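Local coordinates for ECXA (Escherichia coli, PDB 4L63), which binds zinc and is probably a metallopeptidase of the metzincin kind, at residues Lys11-Ala16 against Gly167-Asn172; Gly20-Ile25 against Val234-Arg239; Thr157-Ile162 against Pro196-Asn201. One frame throughout, in Å; residues are numbered along the deposited sequence.

In the fold
Contacts 1 and 3 meet at the zinc ion: contact 1 supplies His-170, contact 3 supplies His-160, and His-164, on helix 146-165, is the third protein ligand. Their centres lie about 11 Å apart. Asn-201 ties them together, its N bonded to Asn-171 OD1 and its ND2 to Asn-172 OD1, each at 2.9 Å. Contact 2 is more peripheral. Its centre is about 11 Å from that of contact 1, which it joins through Tyr-23 N and Tyr-15 O, 3.0 Å apart, and about 18 Å from that of contact 3, with nearest atoms about 6 Å apart. The side chain of Val-234 in contact 2 is about 13 Å from the zinc ion.

Contact 1: Lys11-Ala16 against Gly167-Asn172; sequences KVIGYA and GLLHNN. With ZN (zinc ion), chain G.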
ATOM      1  N   LYS A  11      -7.227   9.062  -8.111  1.00 30.90           N
ATOM      2  CA  LYS A  11      -6.673  10.123  -7.270  1.00 30.84           C
ATOM      3  C   LYS A  11      -7.774  11.087  -6.894  1.00 32.26           C
ATOM      4  O   LYS A  11      -8.520  11.527  -7.761  1.00 32.94           O
ATOM      5  CB  LYS A  11      -5.551  10.867  -8.008  1.00 30.03           C
ATOM      6  CG  LYS A  11      -4.906  11.985  -7.210  1.00 30.24           C
ATOM      7  CD  LYS A  11      -3.916  12.759  -8.091  1.00 39.28           C
ATOM      8  CE  LYS A  11      -2.628  11.978  -8.287  1.00 44.64           C
ATOM      9  NZ  LYS A  11      -1.702  12.665  -9.229  1.00 52.80           N
ATOM     10  N   VAL A  12      -7.856  11.428  -5.612  1.00 32.91           N
ATOM     11  CA  VAL A  12      -8.927  12.267  -5.103  1.00 34.55           C
ATOM     12  C   VAL A  12      -8.319  13.502  -4.463  1.00 34.96           C
ATOM     13  O   VAL A  12      -7.390  13.393  -3.663  1.00 34.47           O
ATOM     14  CB  VAL A  12      -9.794  11.509  -4.071  1.00 35.59           C
ATOM     15  CG1 VAL A  12     -10.859  12.436  -3.456  1.00 37.54           C
ATOM     16  CG2 VAL A  12     -10.428  10.294  -4.729  1.00 35.54           C
ATOM     17  N   ILE A  13      -8.847  14.666  -4.826  1.00 36.08           N
ATOM     18  CA  ILE A  13      -8.302  15.937  -4.383  1.00 36.81           C
ATOM     19  C   ILE A  13      -9.327  16.674  -3.536  1.00 38.92           C
ATOM     20  O   ILE A  13     -10.470  16.838  -3.953  1.00 40.00           O
ATOM     21  CB  ILE A  13      -7.896  16.824  -5.572  1.00 36.69           C
ATOM     22  CG1 ILE A  13      -6.938  16.072  -6.511  1.00 34.82           C
ATOM     23  CG2 ILE A  13      -7.318  18.157  -5.092  1.00 37.78           C
ATOM     24  CD1 ILE A  13      -5.656  15.608  -5.842  1.00 33.70           C
ATOM     25  N   GLY A  14      -8.909  17.111  -2.351  1.00 39.70           N
ATOM     26  CA  GLY A  14      -9.797  17.806  -1.434  1.00 41.95           C
ATOM     27  C   GLY A  14      -9.441  19.279  -1.376  1.00 44.20           C
ATOM     28  O   GLY A  14      -8.329  19.664  -1.738  1.00 42.49           O
ATOM     29  N   TYR A  15     -10.367  20.112  -0.929  1.00 45.63           N
ATOM     30  CA  TYR A  15     -10.180  21.553  -0.881  1.00 47.43           C
ATOM     31  C   TYR A  15      -9.524  21.992   0.402  1.00 48.55           C
ATOM     32  O   TYR A  15     -10.102  21.854   1.437  1.00 49.92           O
ATOM     33  CB  TYR A  15     -11.548  22.203  -0.996  1.00 49.77           C
ATOM     34  CG  TYR A  15     -11.578  23.579  -1.616  1.00 51.42           C
ATOM     35  CD1 TYR A  15     -12.648  23.996  -2.350  1.00 52.36           C
ATOM     36  CD2 TYR A  15     -10.541  24.440  -1.448  1.00 57.31           C
ATOM     37  CE1 TYR A  15     -12.678  25.238  -2.914  1.00 54.11           C
ATOM     38  CE2 TYR A  15     -10.564  25.687  -2.007  1.00 59.20           C
ATOM     39  CZ  TYR A  15     -11.636  26.076  -2.732  1.00 54.91           C
ATOM     40  OH  TYR A  15     -11.643  27.331  -3.276  1.00 56.94           O
ATOM     41  N   ALA A  16      -8.324  22.523   0.322  1.00 48.25           N
ATOM     42  CA  ALA A  16      -7.615  23.031   1.491  1.00 49.66           C
ATOM     43  C   ALA A  16      -7.608  24.553   1.468  1.00 52.19           C
ATOM     44  O   ALA A  16      -7.773  25.152   0.412  1.00 52.31           O
ATOM     45  CB  ALA A  16      -6.195  22.497   1.536  1.00 47.84           C
ATOM     46  N   GLY A 167     -16.619  19.046  -0.635  1.00 47.20           N
ATOM     47  CA  GLY A 167     -15.244  19.474  -0.448  1.00 45.43           C
ATOM     48  C   GLY A 167     -14.225  18.829  -1.374  1.00 44.36           C
ATOM     49  O   GLY A 167     -13.011  19.006  -1.193  1.00 41.13           O
ATOM     50  N   LEU A 168     -14.698  18.082  -2.366  1.00 42.03           N
ATOM     51  CA  LEU A 168     -13.776  17.481  -3.329  1.00 39.72           C
ATOM     52  C   LEU A 168     -13.590  18.369  -4.554  1.00 39.83           C
ATOM     53  O   LEU A 168     -14.475  19.150  -4.922  1.00 41.74           O
ATOM     54  CB  LEU A 168     -14.265  16.099  -3.762  1.00 39.60           C
ATOM     55  CG  LEU A 168     -14.402  15.089  -2.621  1.00 40.10           C
ATOM     56  CD1 LEU A 168     -14.761  13.717  -3.165  1.00 38.74           C
ATOM     57  CD2 LEU A 168     -13.125  15.031  -1.790  1.00 38.11           C
ATOM     58  N   LEU A 169     -12.423  18.249  -5.174  1.00 38.05           N
ATOM     59  CA  LEU A 169     -12.136  18.944  -6.421  1.00 38.19           C
ATOM     60  C   LEU A 169     -11.974  17.885  -7.507  1.00 38.91           C
ATOM     61  O   LEU A 169     -12.464  16.765  -7.348  1.00 36.83           O
ATOM     62  CB  LEU A 169     -10.891  19.821  -6.274  1.00 37.64           C
ATOM     63  CG  LEU A 169     -11.042  20.917  -5.204  1.00 42.33           C
ATOM     64  CD1 LEU A 169      -9.699  21.534  -4.857  1.00 40.82           C
ATOM     65  CD2 LEU A 169     -12.022  22.004  -5.650  1.00 47.15           C
ATOM     66  N   HIS A 170     -11.300  18.220  -8.604  1.00 36.81           N
ATOM     67  CA  HIS A 170     -11.089  17.236  -9.668  1.00 36.12           C
ATOM     68  C   HIS A 170      -9.812  16.445  -9.471  1.00 34.20           C
ATOM     69  O   HIS A 170      -8.872  16.932  -8.848  1.00 33.59           O
ATOM     70  CB  HIS A 170     -11.042  17.918 -11.031  1.00 37.19           C
ATOM     71  CG  HIS A 170     -12.322  18.592 -11.404  1.00 39.37           C
ATOM     72  ND1 HIS A 170     -12.360  19.834 -11.995  1.00 40.84           N
ATOM     73  CD2 HIS A 170     -13.609  18.195 -11.269  1.00 40.61           C
ATOM     74  CE1 HIS A 170     -13.619  20.180 -12.203  1.00 42.88           C
ATOM     75  NE2 HIS A 170     -14.394  19.201 -11.776  1.00 42.81           N
ATOM     76  N   ASN A 171      -9.775  15.248 -10.050  1.00 33.64           N
ATOM     77  CA  ASN A 171      -8.640  14.328  -9.880  1.00 32.08           C
ATOM     78  C   ASN A 171      -7.288  14.953 -10.195  1.00 31.60           C
ATOM     79  O   ASN A 171      -6.285  14.611  -9.565  1.00 31.70           O
ATOM     80  CB  ASN A 171      -8.847  13.071 -10.739  1.00 32.11           C
ATOM     81  CG  ASN A 171      -8.644  13.323 -12.230  1.00 33.00           C
ATOM     82  OD1 ASN A 171      -9.322  14.155 -12.829  1.00 34.37           O
ATOM     83  ND2 ASN A 171      -7.740  12.552 -12.848  1.00 32.53           N
ATOM     84  N   ASN A 172      -7.254  15.878 -11.152  1.00 32.64           N
ATOM     85  CA  ASN A 172      -5.978  16.402 -11.617  1.00 32.59           C
ATOM     86  C   ASN A 172      -5.662  17.796 -11.090  1.00 33.17           C
ATOM     87  O   ASN A 172      -4.830  18.512 -11.666  1.00 33.81           O
ATOM     88  CB  ASN A 172      -5.936  16.411 -13.153  1.00 40.81           C
ATOM     89  CG  ASN A 172      -7.124  17.145 -13.773  1.00 46.87           C
ATOM     90  OD1 ASN A 172      -7.864  17.859 -13.086  1.00 38.70           O
ATOM     91  ND2 ASN A 172      -7.289  16.994 -15.089  1.00 46.20           N
TER
HETATM   92 ZN    ZN G 301     -16.441  19.419 -11.456  1.00 56.60          ZN
HETATM   93  O   HOH W   1     -11.030  14.510  -6.602  1.00 40.85           O
HETATM   94  O   HOH W   2     -18.297  20.879 -12.250  1.00 50.71           O
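With chi1 at -54°, Ile-13 sets CG2 anti to its backbone N, against Leu-169 CB at 4.1 Å, and leaves CG1 beside the N, where it lies close to the carbonyl oxygens of His-170 and Asn-171. Leu-169, its CG anti to the carbonyl carbon (chi1 -61°), crosses Ile-13 at about a right angle; one methyl, CD1, reaches the backbone of Gly-14 and Tyr-15, and the other, CD2, approaches Tyr-15 CD1 at 3.9 Å, oblique to the ring. On the other flank Val-12 CG1 packs on Leu-168 CD2 at 3.8 Å. The backbones run roughly antiparallel and form a single bridge, Gly-14 with Leu-168. Leu-169 N gives a nearly straight bond to Ile-13 O (2.7 Å, 173°), and Tyr-15 N donates to Gly-167 O at 2.9 Å. Beyond them water 1 links the chains where no direct backbone bond forms, taking the N-H of Ile-13 and donating to Leu-169 O, both at 2.8 Å. Gly-167, with positive phi, is the C' residue of the Schellman motif ending helix 146-165, and is the glycine of the metzincin zinc signature HExxHxxGxxH. From there the chain turns to His-170, whose NE2 binds the zinc ion at 2.1 Å while ND1 is bonded to Glu-173. Tyr-15 OH accepts the backbone N-H of His-180. The His-170 ring does not touch strand 12-16; two direct bonds and one water bridge instead hold the backbone leading to it, consistent with a second-shell role for the strand.

Contact 2: Gly20-Ile25 against Val234-Arg239; sequences GQLYNI and VRVMRR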
ATOM      1  N   GLY A  20      -2.869  25.217   3.897  1.00 63.66           N
ATOM      2  CA  GLY A  20      -2.733  23.773   3.785  1.00 62.84           C
ATOM      3  C   GLY A  20      -3.626  22.934   4.680  1.00 65.78           C
ATOM      4  O   GLY A  20      -3.399  21.734   4.846  1.00 65.78           O
ATOM      5  N   GLN A  21      -4.646  23.555   5.260  1.00 53.19           N
ATOM      6  CA  GLN A  21      -5.582  22.828   6.101  1.00 57.11           C
ATOM      7  C   GLN A  21      -6.858  22.534   5.335  1.00 57.90           C
ATOM      8  O   GLN A  21      -7.460  23.431   4.745  1.00 56.25           O
ATOM      9  CB  GLN A  21      -5.886  23.615   7.381  1.00 60.72           C
ATOM     10  CG  GLN A  21      -4.637  24.135   8.071  1.00 64.06           C
ATOM     11  CD  GLN A  21      -3.763  23.015   8.609  1.00 63.15           C
ATOM     12  OE1 GLN A  21      -4.208  22.204   9.423  1.00 64.60           O
ATOM     13  NE2 GLN A  21      -2.519  22.955   8.141  1.00 65.08           N
ATOM     14  N   LEU A  22      -7.259  21.268   5.342  1.00 51.31           N
ATOM     15  CA  LEU A  22      -8.450  20.833   4.629  1.00 53.88           C
ATOM     16  C   LEU A  22      -9.699  21.423   5.257  1.00 57.98           C
ATOM     17  O   LEU A  22      -9.841  21.431   6.476  1.00 58.27           O
ATOM     18  CB  LEU A  22      -8.540  19.305   4.618  1.00 48.72           C
ATOM     19  CG  LEU A  22      -7.416  18.630   3.833  1.00 45.97           C
ATOM     20  CD1 LEU A  22      -7.230  17.194   4.290  1.00 48.74           C
ATOM     21  CD2 LEU A  22      -7.725  18.698   2.351  1.00 44.60           C
ATOM     22  N   TYR A  23     -10.605  21.922   4.423  1.00 58.01           N
ATOM     23  CA  TYR A  23     -11.875  22.410   4.934  1.00 56.75           C
ATOM     24  C   TYR A  23     -12.637  21.264   5.600  1.00 63.30           C
ATOM     25  O   TYR A  23     -12.619  20.118   5.143  1.00 55.60           O
ATOM     26  CB  TYR A  23     -12.697  23.068   3.820  1.00 57.27           C
ATOM     27  CG  TYR A  23     -12.201  24.460   3.487  1.00 60.72           C
ATOM     28  CD1 TYR A  23     -12.528  25.544   4.297  1.00 61.88           C
ATOM     29  CD2 TYR A  23     -11.388  24.692   2.381  1.00 56.82           C
ATOM     30  CE1 TYR A  23     -12.069  26.817   4.013  1.00 63.41           C
ATOM     31  CE2 TYR A  23     -10.923  25.966   2.087  1.00 58.30           C
ATOM     32  CZ  TYR A  23     -11.269  27.026   2.910  1.00 61.63           C
ATOM     33  OH  TYR A  23     -10.815  28.299   2.629  1.00 63.44           O
ATOM     34  N   ASN A  24     -13.258  21.585   6.722  1.00 59.62           N
ATOM     35  CA  ASN A  24     -14.009  20.630   7.517  1.00 60.41           C
ATOM     36  C   ASN A  24     -15.488  20.788   7.206  1.00 66.55           C
ATOM     37  O   ASN A  24     -16.111  21.748   7.665  1.00 65.03           O
ATOM     38  CB  ASN A  24     -13.729  20.869   9.002  1.00 62.72           C
ATOM     39  CG  ASN A  24     -14.289  19.782   9.894  1.00 63.49           C
ATOM     40  OD1 ASN A  24     -15.389  19.282   9.675  1.00 63.98           O
ATOM     41  ND2 ASN A  24     -13.533  19.424  10.922  1.00 64.11           N
ATOM     42  N   ILE A  25     -16.057  19.869   6.429  1.00 60.62           N
ATOM     43  CA  ILE A  25     -17.441  20.039   5.992  1.00 62.30           C
ATOM     44  C   ILE A  25     -18.428  19.778   7.134  1.00 65.92           C
ATOM     45  O   ILE A  25     -19.597  20.155   7.048  1.00 68.14           O
ATOM     46  CB  ILE A  25     -17.788  19.139   4.780  1.00 60.17           C
ATOM     47  CG1 ILE A  25     -17.698  17.655   5.139  1.00 58.91           C
ATOM     48  CG2 ILE A  25     -16.900  19.483   3.575  1.00 57.70           C
ATOM     49  CD1 ILE A  25     -18.309  16.749   4.087  1.00 57.74           C
ATOM     50  N   VAL A 234     -14.256  11.987   1.145  1.00 38.85           N
ATOM     51  CA  VAL A 234     -15.242  12.751   1.912  1.00 41.42           C
ATOM     52  C   VAL A 234     -15.110  12.482   3.415  1.00 42.86           C
ATOM     53  O   VAL A 234     -15.292  13.393   4.224  1.00 47.11           O
ATOM     54  CB  VAL A 234     -16.679  12.457   1.424  1.00 50.46           C
ATOM     55  CG1 VAL A 234     -17.715  13.172   2.296  1.00 47.02           C
ATOM     56  CG2 VAL A 234     -16.829  12.898  -0.027  1.00 42.93           C
ATOM     57  N   ARG A 235     -14.785  11.245   3.796  1.00 42.68           N
ATOM     58  CA  ARG A 235     -14.487  10.945   5.203  1.00 44.40           C
ATOM     59  C   ARG A 235     -13.380  11.836   5.752  1.00 43.62           C
ATOM     60  O   ARG A 235     -13.435  12.268   6.900  1.00 45.87           O
ATOM     61  CB  ARG A 235     -14.078   9.487   5.392  1.00 45.65           C
ATOM     62  CG  ARG A 235     -15.218   8.522   5.360  1.00 52.27           C
ATOM     63  CD  ARG A 235     -14.837   7.162   5.935  1.00 49.47           C
ATOM     64  NE  ARG A 235     -16.021   6.314   5.963  1.00 59.08           N
ATOM     65  CZ  ARG A 235     -16.971   6.410   6.886  1.00 69.68           C
ATOM     66  NH1 ARG A 235     -16.863   7.306   7.858  1.00 68.41           N
ATOM     67  NH2 ARG A 235     -18.030   5.610   6.842  1.00 78.49           N
ATOM     68  N   VAL A 236     -12.366  12.093   4.934  1.00 40.90           N
ATOM     69  CA  VAL A 236     -11.317  13.034   5.298  1.00 40.40           C
ATOM     70  C   VAL A 236     -11.881  14.451   5.439  1.00 41.66           C
ATOM     71  O   VAL A 236     -11.593  15.142   6.420  1.00 43.29           O
ATOM     72  CB  VAL A 236     -10.178  13.027   4.266  1.00 37.78           C
ATOM     73  CG1 VAL A 236      -9.206  14.160   4.540  1.00 37.76           C
ATOM     74  CG2 VAL A 236      -9.453  11.674   4.303  1.00 37.23           C
ATOM     75  N   MET A 237     -12.703  14.864   4.473  1.00 41.42           N
ATOM     76  CA  MET A 237     -13.280  16.212   4.469  1.00 43.06           C
ATOM     77  C   MET A 237     -14.251  16.400   5.626  1.00 46.50           C
ATOM     78  O   MET A 237     -14.506  17.530   6.040  1.00 48.57           O
ATOM     79  CB  MET A 237     -13.999  16.511   3.150  1.00 42.75           C
ATOM     80  CG  MET A 237     -13.105  16.451   1.899  1.00 40.08           C
ATOM     81  SD  MET A 237     -11.541  17.343   2.051  1.00 39.00           S
ATOM     82  CE  MET A 237     -12.108  19.041   2.169  1.00 41.60           C
ATOM     83  N   ARG A 238     -14.803  15.302   6.136  1.00 47.62           N
ATOM     84  CA  ARG A 238     -15.703  15.380   7.292  1.00 51.56           C
ATOM     85  C   ARG A 238     -14.947  15.654   8.585  1.00 56.68           C
ATOM     86  O   ARG A 238     -15.524  16.156   9.539  1.00 56.63           O
ATOM     87  CB  ARG A 238     -16.520  14.098   7.459  1.00 52.99           C
ATOM     88  CG  ARG A 238     -17.617  13.917   6.442  1.00 53.35           C
ATOM     89  CD  ARG A 238     -18.329  12.601   6.651  1.00 55.07           C
ATOM     90  NE  ARG A 238     -18.931  12.501   7.977  1.00 62.03           N
ATOM     91  CZ  ARG A 238     -18.949  11.390   8.706  1.00 68.13           C
ATOM     92  NH1 ARG A 238     -18.391  10.280   8.240  1.00 70.74           N
ATOM     93  NH2 ARG A 238     -19.521  11.391   9.901  1.00 70.32           N
ATOM     94  N   ARG A 239     -13.661  15.323   8.633  1.00 50.69           N
ATOM     95  CA  ARG A 239     -12.911  15.556   9.863  1.00 61.92           C
ATOM     96  C   ARG A 239     -11.876  16.663   9.689  1.00 60.68           C
ATOM     97  O   ARG A 239     -11.368  17.203  10.671  1.00 58.76           O
ATOM     98  CB  ARG A 239     -12.238  14.268  10.347  1.00 65.54           C
ATOM     99  CG  ARG A 239     -11.107  13.766   9.480  1.00 65.23           C
ATOM    100  CD  ARG A 239     -10.388  12.622  10.177  1.00 72.20           C
ATOM    101  NE  ARG A 239      -9.276  12.108   9.384  1.00 76.09           N
ATOM    102  CZ  ARG A 239      -9.382  11.132   8.490  1.00 79.84           C
ATOM    103  NH1 ARG A 239     -10.556  10.548   8.272  1.00 82.55           N
ATOM    104  NH2 ARG A 239      -8.313  10.734   7.816  1.00 78.61           N
TER
HETATM  105  O   HOH W   3     -14.835  17.016  12.504  1.00 54.55           O
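Met-237 O accepts the N-H of Ile-25 at 2.8 Å and 167°, while the CA-H of Asn-24 makes a longer approach to the same oxygen. Ile-25 opens helix 25-29, and Asn-24 is its N-cap: OD1 turns to Ser-27 N, with a weaker bond to Thr-26 N. A carbonyl of helix 228-239 thus serves a backbone N-H in the first turn of the short helix. CG of Asn-24 is anti to the backbone N (chi1 -171°), which carries the amide over toward the carbonyls of Arg-238 and Arg-239. There water 3 bridges the two segments, accepting from Asn-24 ND2 and donating to Arg-238 O, each at 3.2 Å; Thr-26 OG1 is a second partner of that carbonyl oxygen. Apolar groups fill in on both flanks of this polar seam. CD1 of Ile-25 rests against both Arg-238 CG, at 3.7 Å, and Val-234 CG1, at 4.0 Å, and its CG2 faces Met-237 CB. Strand 21-22 adds Leu-22, whose two methyls divide the work: CD1 meets Val-236 CG1 at 3.6 Å, and CD2 touches Met-237 SD from a chain lying roughly perpendicular. Bent at both chi2 and chi3, the Met-237 chain brings its methyl CE to 3.2 Å from Tyr-23 O.

Contact 3: Thr157-Ile162 against Pro196-Asn201; sequences TIKHEI and PSIMLN. With ZN (zinc ion), chain G.
Lys-159 touches the opposing turn with the root of its side chain: CB lies 3.7 Å from Ile-198 CD1, and the extended chain then leads away to a salt bridge with Glu-70. One residue on, His-160 places CG anti to its backbone N (chi1 176°), which swings the imidazole out from helix 146-165 between the zinc ion and the loop 196-201. The two ring nitrogens are used in different ways. NE2 binds the metal at 2.1 Å, while ND1 donates a nearly straight bond to Ile-198 O (2.8 Å, 175°). That oxygen sits almost in the ring plane, and the ND1 donor lies in its carbonyl plane, so the bond, together with the metal, fixes the rotation of the imidazole; it may also make NE2 a somewhat stronger donor to the zinc. Met-199 CE comes over one face of the ring, 4.1 Å from its centroid and 17° off the normal, a CH-pi contact; the sulfur lies further round, oblique to the ring. Placed in a type I turn from Ser-197 to Leu-200 against the ring face of a zinc-binding histidine, this methionine matches the Met-turn of the metzincins. Ser-197 OG accepts from Met-199 N at 2.9 Å in an ST turn and is itself bonded to Asp-230, whose other carboxylate oxygen takes Ile-198 N. Past Met-199, Leu-200 O stands 3.6 Å from His-160 CE1, oblique to the ring. Glu-161, next on the helix, turns its carboxylate toward the metal, and OE2 accepts from water 2 at 2.7 Å. The same water lies 2.5 Å from the zinc ion, consistent with the HExxH glutamate, which in zinc peptidases of this kind acts on the metal-bound water. Its other oxygen, OE1, is bonded to Thr-106 OG1.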
ATOM      1  N   THR A 157     -23.989  14.159 -13.458  1.00 60.08           N
ATOM      2  CA  THR A 157     -23.740  15.581 -13.251  1.00 60.93           C
ATOM      3  C   THR A 157     -24.053  16.009 -11.822  1.00 60.81           C
ATOM      4  O   THR A 157     -23.260  16.708 -11.195  1.00 58.11           O
ATOM      5  CB  THR A 157     -24.562  16.453 -14.225  1.00 63.20           C
ATOM      6  OG1 THR A 157     -24.212  16.124 -15.576  1.00 63.30           O
ATOM      7  CG2 THR A 157     -24.294  17.927 -13.981  1.00 63.20           C
ATOM      8  N   ILE A 158     -25.204  15.579 -11.313  1.00 62.93           N
ATOM      9  CA  ILE A 158     -25.617  15.921  -9.956  1.00 63.41           C
ATOM     10  C   ILE A 158     -24.713  15.263  -8.906  1.00 60.71           C
ATOM     11  O   ILE A 158     -24.239  15.937  -7.999  1.00 59.29           O
ATOM     12  CB  ILE A 158     -27.091  15.532  -9.706  1.00 67.38           C
ATOM     13  CG1 ILE A 158     -28.006  16.422 -10.550  1.00 70.90           C
ATOM     14  CG2 ILE A 158     -27.436  15.664  -8.238  1.00 68.21           C
ATOM     15  CD1 ILE A 158     -29.483  16.298 -10.228  1.00 75.36           C
ATOM     16  N   LYS A 159     -24.459  13.964  -9.039  1.00 59.09           N
ATOM     17  CA  LYS A 159     -23.537  13.263  -8.141  1.00 59.92           C
ATOM     18  C   LYS A 159     -22.145  13.896  -8.126  1.00 58.36           C
ATOM     19  O   LYS A 159     -21.536  14.057  -7.066  1.00 51.53           O
ATOM     20  CB  LYS A 159     -23.428  11.788  -8.529  1.00 56.86           C
ATOM     21  CG  LYS A 159     -24.710  11.010  -8.315  1.00 62.83           C
ATOM     22  CD  LYS A 159     -24.631   9.641  -8.946  1.00 68.69           C
ATOM     23  CE  LYS A 159     -26.012   9.036  -9.072  1.00 79.15           C
ATOM     24  NZ  LYS A 159     -25.933   7.576  -9.305  1.00 85.56           N
ATOM     25  N   HIS A 160     -21.656  14.255  -9.309  1.00 52.25           N
ATOM     26  CA  HIS A 160     -20.375  14.947  -9.448  1.00 51.69           C
ATOM     27  C   HIS A 160     -20.391  16.283  -8.696  1.00 50.96           C
ATOM     28  O   HIS A 160     -19.464  16.593  -7.952  1.00 48.43           O
ATOM     29  CB  HIS A 160     -20.054  15.154 -10.932  1.00 49.71           C
ATOM     30  CG  HIS A 160     -18.812  15.949 -11.193  1.00 51.75           C
ATOM     31  ND1 HIS A 160     -17.566  15.372 -11.321  1.00 45.08           N
ATOM     32  CD2 HIS A 160     -18.631  17.281 -11.363  1.00 48.27           C
ATOM     33  CE1 HIS A 160     -16.670  16.319 -11.556  1.00 45.62           C
ATOM     34  NE2 HIS A 160     -17.293  17.484 -11.587  1.00 46.03           N
ATOM     35  N   GLU A 161     -21.457  17.060  -8.868  1.00 53.25           N
ATOM     36  CA  GLU A 161     -21.560  18.349  -8.188  1.00 56.95           C
ATOM     37  C   GLU A 161     -21.681  18.186  -6.662  1.00 54.45           C
ATOM     38  O   GLU A 161     -21.156  19.011  -5.910  1.00 54.02           O
ATOM     39  CB  GLU A 161     -22.740  19.156  -8.742  1.00 59.56           C
ATOM     40  CG  GLU A 161     -22.583  19.582 -10.209  1.00 66.32           C
ATOM     41  CD  GLU A 161     -21.219  20.190 -10.530  1.00 67.26           C
ATOM     42  OE1 GLU A 161     -20.765  21.085  -9.788  1.00 62.28           O
ATOM     43  OE2 GLU A 161     -20.604  19.778 -11.538  1.00 72.46           O
ATOM     44  N   ILE A 162     -22.357  17.126  -6.213  1.00 55.30           N
ATOM     45  CA  ILE A 162     -22.394  16.771  -4.787  1.00 55.41           C
ATOM     46  C   ILE A 162     -20.979  16.576  -4.227  1.00 53.69           C
ATOM     47  O   ILE A 162     -20.675  16.975  -3.101  1.00 52.13           O
ATOM     48  CB  ILE A 162     -23.183  15.460  -4.521  1.00 56.61           C
ATOM     49  CG1 ILE A 162     -24.588  15.499  -5.123  1.00 68.54           C
ATOM     50  CG2 ILE A 162     -23.268  15.189  -3.026  1.00 59.71           C
ATOM     51  CD1 ILE A 162     -25.524  16.447  -4.460  1.00 65.26           C
ATOM     52  N   PRO A 196     -13.093   4.185 -11.751  1.00 37.41           N
ATOM     53  CA  PRO A 196     -12.617   5.577 -11.785  1.00 36.34           C
ATOM     54  C   PRO A 196     -13.452   6.502 -10.897  1.00 42.14           C
ATOM     55  O   PRO A 196     -14.650   6.262 -10.684  1.00 38.34           O
ATOM     56  CB  PRO A 196     -12.757   5.970 -13.266  1.00 37.64           C
ATOM     57  CG  PRO A 196     -13.698   4.950 -13.861  1.00 43.50           C
ATOM     58  CD  PRO A 196     -13.434   3.681 -13.093  1.00 39.85           C
ATOM     59  N   SER A 197     -12.814   7.544 -10.372  1.00 35.33           N
ATOM     60  CA  SER A 197     -13.510   8.538  -9.562  1.00 38.95           C
ATOM     61  C   SER A 197     -14.588   9.233 -10.388  1.00 37.83           C
ATOM     62  O   SER A 197     -14.423   9.448 -11.584  1.00 38.30           O
ATOM     63  CB  SER A 197     -12.521   9.569  -9.013  1.00 35.79           C
ATOM     64  OG  SER A 197     -13.186  10.602  -8.304  1.00 35.62           O
ATOM     65  N   ILE A 198     -15.695   9.575  -9.743  1.00 39.30           N
ATOM     66  CA  ILE A 198     -16.740  10.336 -10.399  1.00 41.48           C
ATOM     67  C   ILE A 198     -16.362  11.823 -10.393  1.00 41.09           C
ATOM     68  O   ILE A 198     -17.064  12.662 -10.963  1.00 42.84           O
ATOM     69  CB  ILE A 198     -18.106  10.094  -9.715  1.00 43.68           C
ATOM     70  CG1 ILE A 198     -19.256  10.546 -10.628  1.00 47.33           C
ATOM     71  CG2 ILE A 198     -18.130  10.722  -8.322  1.00 43.36           C
ATOM     72  CD1 ILE A 198     -20.617  10.017 -10.217  1.00 54.70           C
ATOM     73  N   MET A 199     -15.226  12.140  -9.769  1.00 39.02           N
ATOM     74  CA  MET A 199     -14.715  13.515  -9.766  1.00 38.70           C
ATOM     75  C   MET A 199     -13.601  13.720 -10.787  1.00 37.64           C
ATOM     76  O   MET A 199     -12.817  14.668 -10.669  1.00 36.97           O
ATOM     77  CB  MET A 199     -14.207  13.902  -8.379  1.00 37.67           C
ATOM     78  CG  MET A 199     -15.223  13.692  -7.274  1.00 39.35           C
ATOM     79  SD  MET A 199     -16.754  14.596  -7.615  1.00 42.00           S
ATOM     80  CE  MET A 199     -16.179  16.307  -7.591  1.00 42.01           C
ATOM     81  N   LEU A 200     -13.516  12.825 -11.767  1.00 37.76           N
ATOM     82  CA  LEU A 200     -12.643  13.041 -12.918  1.00 37.50           C
ATOM     83  C   LEU A 200     -12.916  14.417 -13.510  1.00 41.77           C
ATOM     84  O   LEU A 200     -14.064  14.858 -13.564  1.00 40.66           O
ATOM     85  CB  LEU A 200     -12.861  11.969 -13.985  1.00 38.37           C
ATOM     86  CG  LEU A 200     -12.362  10.563 -13.664  1.00 37.20           C
ATOM     87  CD1 LEU A 200     -12.595   9.644 -14.861  1.00 38.58           C
ATOM     88  CD2 LEU A 200     -10.895  10.578 -13.251  1.00 37.10           C
ATOM     89  N   ASN A 201     -11.858  15.107 -13.924  1.00 38.27           N
ATOM     90  CA  ASN A 201     -12.013  16.392 -14.587  1.00 39.77           C
ATOM     91  C   ASN A 201     -12.670  16.179 -15.948  1.00 41.79           C
ATOM     92  O   ASN A 201     -12.121  15.490 -16.813  1.00 41.76           O
ATOM     93  CB  ASN A 201     -10.655  17.087 -14.727  1.00 44.43           C
ATOM     94  CG  ASN A 201     -10.782  18.558 -15.059  1.00 43.67           C
ATOM     95  OD1 ASN A 201     -11.672  18.961 -15.807  1.00 42.41           O
ATOM     96  ND2 ASN A 201      -9.880  19.370 -14.513  1.00 39.74           N
TER
HETATM   97 ZN    ZN G 301     -16.441  19.419 -11.456  1.00 56.60          ZN
HETATM   98  O   HOH W   2     -18.297  20.879 -12.250  1.00 50.71           O